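Local coordinates for flagellar motor switch protein FliG (Helicobacter pylori 26695, PDB 5WUJ), which forms part of the flagellar switch complex, which contacts the motor components that determine the direction of rotation, this chain being the protein's N-terminal domain, at residues 35-38 / 39-43; 95-98 / 99-103. All blocks are in the same frame, centred on the assembly; numbering follows the deposited sequence.

Interaction 1 of 2, residues 35-38 / 39-43; sequences LDID and SITEI
At the N-terminus of helix 37-50, Asp-36 caps the first turn by reaching forward to Ser-39. Its CG lies between the backbone N and the carbonyl carbon (chi1 62°), which swings the carboxylate over the start of the helix. There OD1 accepts from Ser-39 N at 2.9 Å, the donor standing well above the carboxylate plane, 52° out of it. The second oxygen of the same group, OD2, accepts a hydrogen bond from Ser-39 OG at 2.7 Å, on its syn side. Backbone and side chain of one serine thus grip both oxygens, fixing the rotation of the carboxylate. Such an N-cap supplies an acceptor to an amide that has no preceding helical carbonyl, and its negative charge would suit the helix dipole. OD2 also forms a salt bridge with a basic side chain of the other protein chain; basic side chains of that chain also pack on Leu-35 and Ser-39, which puts the cap in the interface.

Behind the cap, Leu-35 turns back against the helix: its CB meets Ile-40 CG1 at 3.6 Å, a hydrophobic staple between the residue before the N-cap and the fourth after it. Ile-43 extends the staple, its CD1 touching Leu-35 CD1 at 3.8 Å as the two side chains cross at about a right angle. Ile-43 continues inward onto Ile-16 and Leu-20 of helix 12-23.

The first i to i+4 bond of the helix runs from Ile-40 N to Asp-36 O at 2.9 Å. Ile-37 O is held twice by Thr-41, through its amide N at 2.8 Å and through OG1 at 2.7 Å. With OG1 beside its own backbone N (chi1 -56°), the hydroxyl reaches that oxygen from above the carbonyl plane.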
ATOM      1  N   LEU B  35       2.580  14.868  10.862  1.00 26.67           N
ATOM      2  CA  LEU B  35       1.624  15.587  10.035  1.00 34.65           C
ATOM      3  C   LEU B  35       1.120  16.832  10.757  1.00 38.47           C
ATOM      4  O   LEU B  35       1.190  16.941  11.983  1.00 47.36           O
ATOM      5  CB  LEU B  35       0.440  14.693   9.656  1.00 25.83           C
ATOM      6  CG  LEU B  35       0.762  13.600   8.632  1.00 32.59           C
ATOM      7  CD1 LEU B  35      -0.433  12.673   8.456  1.00 25.89           C
ATOM      8  CD2 LEU B  35       1.192  14.209   7.297  1.00 24.74           C
ATOM      9  N   ASP B  36       0.604  17.771   9.968  1.00 35.24           N
ATOM     10  CA  ASP B  36      -0.072  18.961  10.469  1.00 35.54           C
ATOM     11  C   ASP B  36      -1.466  18.581  10.970  1.00 35.19           C
ATOM     12  O   ASP B  36      -1.993  17.511  10.647  1.00 32.76           O
ATOM     13  CB  ASP B  36      -0.173  20.010   9.362  1.00 38.31           C
ATOM     14  CG  ASP B  36      -1.001  19.506   8.182  1.00 52.20           C
ATOM     15  OD1 ASP B  36      -2.190  19.869   8.077  1.00 53.37           O
ATOM     16  OD2 ASP B  36      -0.474  18.695   7.386  1.00 48.25           O
ATOM     17  N   ILE B  37      -2.080  19.483  11.747  1.00 28.96           N
ATOM     18  CA  ILE B  37      -3.347  19.158  12.410  1.00 33.80           C
ATOM     19  C   ILE B  37      -4.449  18.903  11.390  1.00 31.43           C
ATOM     20  O   ILE B  37      -5.246  17.967  11.537  1.00 32.86           O
ATOM     21  CB  ILE B  37      -3.752  20.269  13.395  1.00 44.30           C
ATOM     22  CG1 ILE B  37      -2.829  20.266  14.610  1.00 47.31           C
ATOM     23  CG2 ILE B  37      -5.207  20.090  13.830  1.00 41.27           C
ATOM     24  CD1 ILE B  37      -2.593  21.642  15.184  1.00 57.15           C
ATOM     25  N   ASP B  38      -4.519  19.722  10.343  1.00 29.45           N
ATOM     26  CA  ASP B  38      -5.563  19.514   9.343  1.00 39.24           C
ATOM     27  C   ASP B  38      -5.390  18.171   8.632  1.00 39.59           C
ATOM     28  O   ASP B  38      -6.374  17.460   8.386  1.00 39.04           O
ATOM     29  CB  ASP B  38      -5.578  20.670   8.345  1.00 35.42           C
ATOM     30  CG  ASP B  38      -6.186  21.930   8.929  1.00 56.27           C
ATOM     31  OD1 ASP B  38      -7.262  21.829   9.551  1.00 56.64           O
ATOM     32  OD2 ASP B  38      -5.593  23.021   8.767  1.00 63.90           O
ATOM     33  N   SER B  39      -4.148  17.796   8.306  1.00 30.12           N
ATOM     34  CA  SER B  39      -3.921  16.471   7.735  1.00 32.82           C
ATOM     35  C   SER B  39      -4.326  15.379   8.719  1.00 31.77           C
ATOM     36  O   SER B  39      -4.995  14.411   8.341  1.00 29.54           O
ATOM     37  CB  SER B  39      -2.454  16.306   7.311  1.00 31.09           C
ATOM     38  OG  SER B  39      -2.178  17.009   6.101  1.00 34.60           O
ATOM     39  N   ILE B  40      -3.935  15.520   9.992  1.00 28.66           N
ATOM     40  CA  ILE B  40      -4.274  14.492  10.979  1.00 28.35           C
ATOM     41  C   ILE B  40      -5.781  14.367  11.115  1.00 33.05           C
ATOM     42  O   ILE B  40      -6.318  13.260  11.244  1.00 30.44           O
ATOM     43  CB  ILE B  40      -3.630  14.791  12.342  1.00 26.76           C
ATOM     44  CG1 ILE B  40      -2.104  14.697  12.270  1.00 27.67           C
ATOM     45  CG2 ILE B  40      -4.192  13.842  13.406  1.00 18.20           C
ATOM     46  CD1 ILE B  40      -1.428  15.304  13.505  1.00 28.09           C
ATOM     47  N   THR B  41      -6.487  15.495  11.080  1.00 23.78           N
ATOM     48  CA  THR B  41      -7.941  15.466  11.201  1.00 30.02           C
ATOM     49  C   THR B  41      -8.574  14.654  10.081  1.00 27.14           C
ATOM     50  O   THR B  41      -9.437  13.804  10.328  1.00 33.31           O
ATOM     51  CB  THR B  41      -8.499  16.889  11.195  1.00 29.77           C
ATOM     52  OG1 THR B  41      -7.871  17.641  12.241  1.00 38.94           O
ATOM     53  CG2 THR B  41      -9.998  16.857  11.416  1.00 32.67           C
ATOM     54  N   GLU B  42      -8.172  14.924   8.835  1.00 31.05           N
ATOM     55  CA  GLU B  42      -8.751  14.215   7.697  1.00 39.02           C
ATOM     56  C   GLU B  42      -8.413  12.728   7.742  1.00 36.69           C
ATOM     57  O   GLU B  42      -9.285  11.882   7.522  1.00 28.51           O
ATOM     58  CB  GLU B  42      -8.267  14.842   6.387  1.00 45.43           C
ATOM     59  CG  GLU B  42      -8.895  14.232   5.137  1.00 60.74           C
ATOM     60  CD  GLU B  42     -10.381  14.529   5.023  1.00 82.67           C
ATOM     61  OE1 GLU B  42     -11.093  13.735   4.371  1.00 90.87           O
ATOM     62  OE2 GLU B  42     -10.838  15.552   5.584  1.00 89.35           O
ATOM     63  N   ILE B  43      -7.163  12.387   8.059  1.00 33.99           N
ATOM     64  CA  ILE B  43      -6.761  10.986   8.015  1.00 33.53           C
ATOM     65  C   ILE B  43      -7.385  10.213   9.172  1.00 34.02           C
ATOM     66  O   ILE B  43      -7.908   9.106   8.986  1.00 35.00           O
ATOM     67  CB  ILE B  43      -5.224  10.887   7.993  1.00 34.90           C
ATOM     68  CG1 ILE B  43      -4.717  11.282   6.608  1.00 35.57           C
ATOM     69  CG2 ILE B  43      -4.765   9.474   8.328  1.00 37.69           C
ATOM     70  CD1 ILE B  43      -3.217  11.144   6.437  1.00 43.35           C
TER

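Interaction 2 of 2, residues 95-98 / 99-103; sequences EAKK and VMDKL
Val-99 N bonds Glu-95 O nearly straight, with an angle of 170° at the hydrogen, the first of four successive backbone hydrogen bonds in helix 93-104, each from an amide to the carbonyl four residues earlier. Met-100 N to Ala-96 O is shorter at 2.6 Å. Asp-101 N bonds Lys-97 O at 2.8 Å, while Lys-102 N reaches Lys-98 O over a longer 3.3 Å.

Aliphatic carbons pack on main-chain carbonyl oxygens of this regular alpha helix. Met-100 CG lies 3.1 Å from Ala-96 O, its side chain bending at chi2 and chi3 away from the preceding turn. Val-99 places CG2 beside Glu-95 O at 3.6 Å. On the apolar face Ala-96, Val-99 and Met-100 all rest on Leu-87, and Leu-103 on Ala-83, which seats the helix against helix 79-91.

Charged pairs lie on the exposed side. Lys-97, its CG anti to the backbone N (chi1 162°), runs forward along the helix until CE is 3.5 Å from Asp-101 OD1, with NZ 3.7 Å from the same oxygen. Lys-98 instead turns back toward Glu-95, NZ to OE2 being 3.8 Å. Both salt bridges are long, so their attraction is probably modest and readily shared with solvent; the main-chain bonds hold the local contact, and the apolar face seats the helix.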
ATOM      1  N   GLU B  95       0.438 -16.472 -18.040  1.00 56.13           N
ATOM      2  CA  GLU B  95       1.686 -16.179 -18.739  1.00 59.81           C
ATOM      3  C   GLU B  95       2.704 -15.506 -17.822  1.00 51.72           C
ATOM      4  O   GLU B  95       3.914 -15.690 -18.005  1.00 48.94           O
ATOM      5  CB  GLU B  95       1.424 -15.316 -19.973  1.00 65.94           C
ATOM      6  CG  GLU B  95       0.908 -16.108 -21.179  1.00 85.47           C
ATOM      7  CD  GLU B  95       1.769 -17.329 -21.497  1.00101.75           C
ATOM      8  OE1 GLU B  95       2.848 -17.160 -22.109  1.00105.25           O
ATOM      9  OE2 GLU B  95       1.357 -18.456 -21.145  1.00107.41           O
ATOM     10  N   ALA B  96       2.240 -14.742 -16.830  1.00 41.39           N
ATOM     11  CA  ALA B  96       3.160 -14.153 -15.857  1.00 45.42           C
ATOM     12  C   ALA B  96       3.914 -15.232 -15.085  1.00 50.29           C
ATOM     13  O   ALA B  96       5.106 -15.074 -14.791  1.00 39.58           O
ATOM     14  CB  ALA B  96       2.407 -13.241 -14.891  1.00 35.90           C
ATOM     15  N   LYS B  97       3.245 -16.342 -14.755  1.00 43.92           N
ATOM     16  CA  LYS B  97       3.926 -17.395 -14.009  1.00 48.28           C
ATOM     17  C   LYS B  97       5.049 -18.019 -14.836  1.00 49.07           C
ATOM     18  O   LYS B  97       6.117 -18.341 -14.305  1.00 47.77           O
ATOM     19  CB  LYS B  97       2.924 -18.452 -13.533  1.00 51.28           C
ATOM     20  CG  LYS B  97       3.577 -19.754 -13.138  1.00 60.96           C
ATOM     21  CD  LYS B  97       3.364 -20.075 -11.666  1.00 72.82           C
ATOM     22  CE  LYS B  97       4.451 -21.005 -11.133  1.00 76.76           C
ATOM     23  NZ  LYS B  97       4.843 -20.687  -9.727  1.00 78.27           N
ATOM     24  N   LYS B  98       4.846 -18.175 -16.145  1.00 49.14           N
ATOM     25  CA  LYS B  98       5.924 -18.739 -16.953  1.00 51.04           C
ATOM     26  C   LYS B  98       7.094 -17.770 -17.052  1.00 48.01           C
ATOM     27  O   LYS B  98       8.258 -18.188 -17.004  1.00 48.90           O
ATOM     28  CB  LYS B  98       5.411 -19.164 -18.339  1.00 55.93           C
ATOM     29  CG  LYS B  98       4.098 -19.942 -18.258  1.00 63.45           C
ATOM     30  CD  LYS B  98       3.408 -20.140 -19.601  1.00 64.61           C
ATOM     31  CE  LYS B  98       4.365 -20.514 -20.709  1.00 63.43           C
ATOM     32  NZ  LYS B  98       3.677 -21.381 -21.703  1.00 70.74           N
ATOM     33  N   VAL B  99       6.810 -16.466 -17.157  1.00 44.70           N
ATOM     34  CA  VAL B  99       7.878 -15.475 -17.025  1.00 42.06           C
ATOM     35  C   VAL B  99       8.513 -15.562 -15.640  1.00 43.25           C
ATOM     36  O   VAL B  99       9.743 -15.600 -15.504  1.00 41.34           O
ATOM     37  CB  VAL B  99       7.353 -14.058 -17.306  1.00 41.75           C
ATOM     38  CG1 VAL B  99       8.426 -13.019 -16.953  1.00 36.68           C
ATOM     39  CG2 VAL B  99       6.945 -13.938 -18.777  1.00 43.25           C
ATOM     40  N   MET B 100       7.679 -15.637 -14.599  1.00 40.57           N
ATOM     41  CA  MET B 100       8.207 -15.638 -13.238  1.00 39.95           C
ATOM     42  C   MET B 100       9.150 -16.813 -12.998  1.00 42.74           C
ATOM     43  O   MET B 100      10.215 -16.646 -12.391  1.00 42.34           O
ATOM     44  CB  MET B 100       7.067 -15.645 -12.222  1.00 39.67           C
ATOM     45  CG  MET B 100       6.396 -14.290 -12.118  1.00 37.34           C
ATOM     46  SD  MET B 100       7.543 -13.009 -11.573  1.00 33.74           S
ATOM     47  CE  MET B 100       8.180 -13.790 -10.081  1.00 35.55           C
ATOM     48  N   ASP B 101       8.790 -18.004 -13.482  1.00 45.89           N
ATOM     49  CA  ASP B 101       9.686 -19.148 -13.343  1.00 51.06           C
ATOM     50  C   ASP B 101      11.023 -18.885 -14.030  1.00 54.81           C
ATOM     51  O   ASP B 101      12.086 -19.152 -13.457  1.00 49.11           O
ATOM     52  CB  ASP B 101       9.029 -20.416 -13.889  1.00 52.96           C
ATOM     53  CG  ASP B 101       7.864 -20.883 -13.034  1.00 59.48           C
ATOM     54  OD1 ASP B 101       7.865 -20.623 -11.808  1.00 59.05           O
ATOM     55  OD2 ASP B 101       6.962 -21.537 -13.590  1.00 61.89           O
ATOM     56  N   LYS B 102      10.997 -18.340 -15.250  1.00 54.10           N
ATOM     57  CA  LYS B 102      12.256 -17.992 -15.903  1.00 54.32           C
ATOM     58  C   LYS B 102      12.957 -16.850 -15.179  1.00 54.01           C
ATOM     59  O   LYS B 102      14.190 -16.785 -15.182  1.00 61.25           O
ATOM     60  CB  LYS B 102      12.029 -17.636 -17.378  1.00 55.69           C
ATOM     61  CG  LYS B 102      11.839 -18.842 -18.282  1.00 61.44           C
ATOM     62  CD  LYS B 102      12.734 -18.771 -19.514  1.00 65.99           C
ATOM     63  CE  LYS B 102      12.547 -19.999 -20.402  1.00 68.52           C
ATOM     64  NZ  LYS B 102      13.647 -20.210 -21.394  1.00 76.03           N
ATOM     65  N   LEU B 103      12.194 -15.970 -14.526  1.00 55.52           N
ATOM     66  CA  LEU B 103      12.785 -14.814 -13.855  1.00 58.61           C
ATOM     67  C   LEU B 103      13.524 -15.218 -12.584  1.00 65.52           C
ATOM     68  O   LEU B 103      14.560 -14.628 -12.251  1.00 68.29           O
ATOM     69  CB  LEU B 103      11.697 -13.787 -13.535  1.00 40.65           C
ATOM     70  CG  LEU B 103      12.089 -12.330 -13.322  1.00 40.45           C
ATOM     71  CD1 LEU B 103      13.181 -11.904 -14.276  1.00 48.21           C
ATOM     72  CD2 LEU B 103      10.872 -11.459 -13.528  1.00 37.61           C
TER

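Overall arrangement
Interactions 1 and 2 sit near the two ends of this all-helical N-terminal domain, on opposite sides of the chain's centre, with their own centres 43 Å apart and their nearest atoms about 32 Å apart. They do not touch and follow one another along the chain, with the rest of helix 37-50 and helices 55-71 and 79-91 between them. Interaction 1 starts a helix and is part of the interface with the other protein chain of the assembly, whereas interaction 2 lies within the last helix, 93-104, where no other chain of the assembly touches it. Each has an inward apolar side, on helix 12-23 for residues 35-43 and on helix 79-91 for residues 95-103, so they belong to separate helix packings.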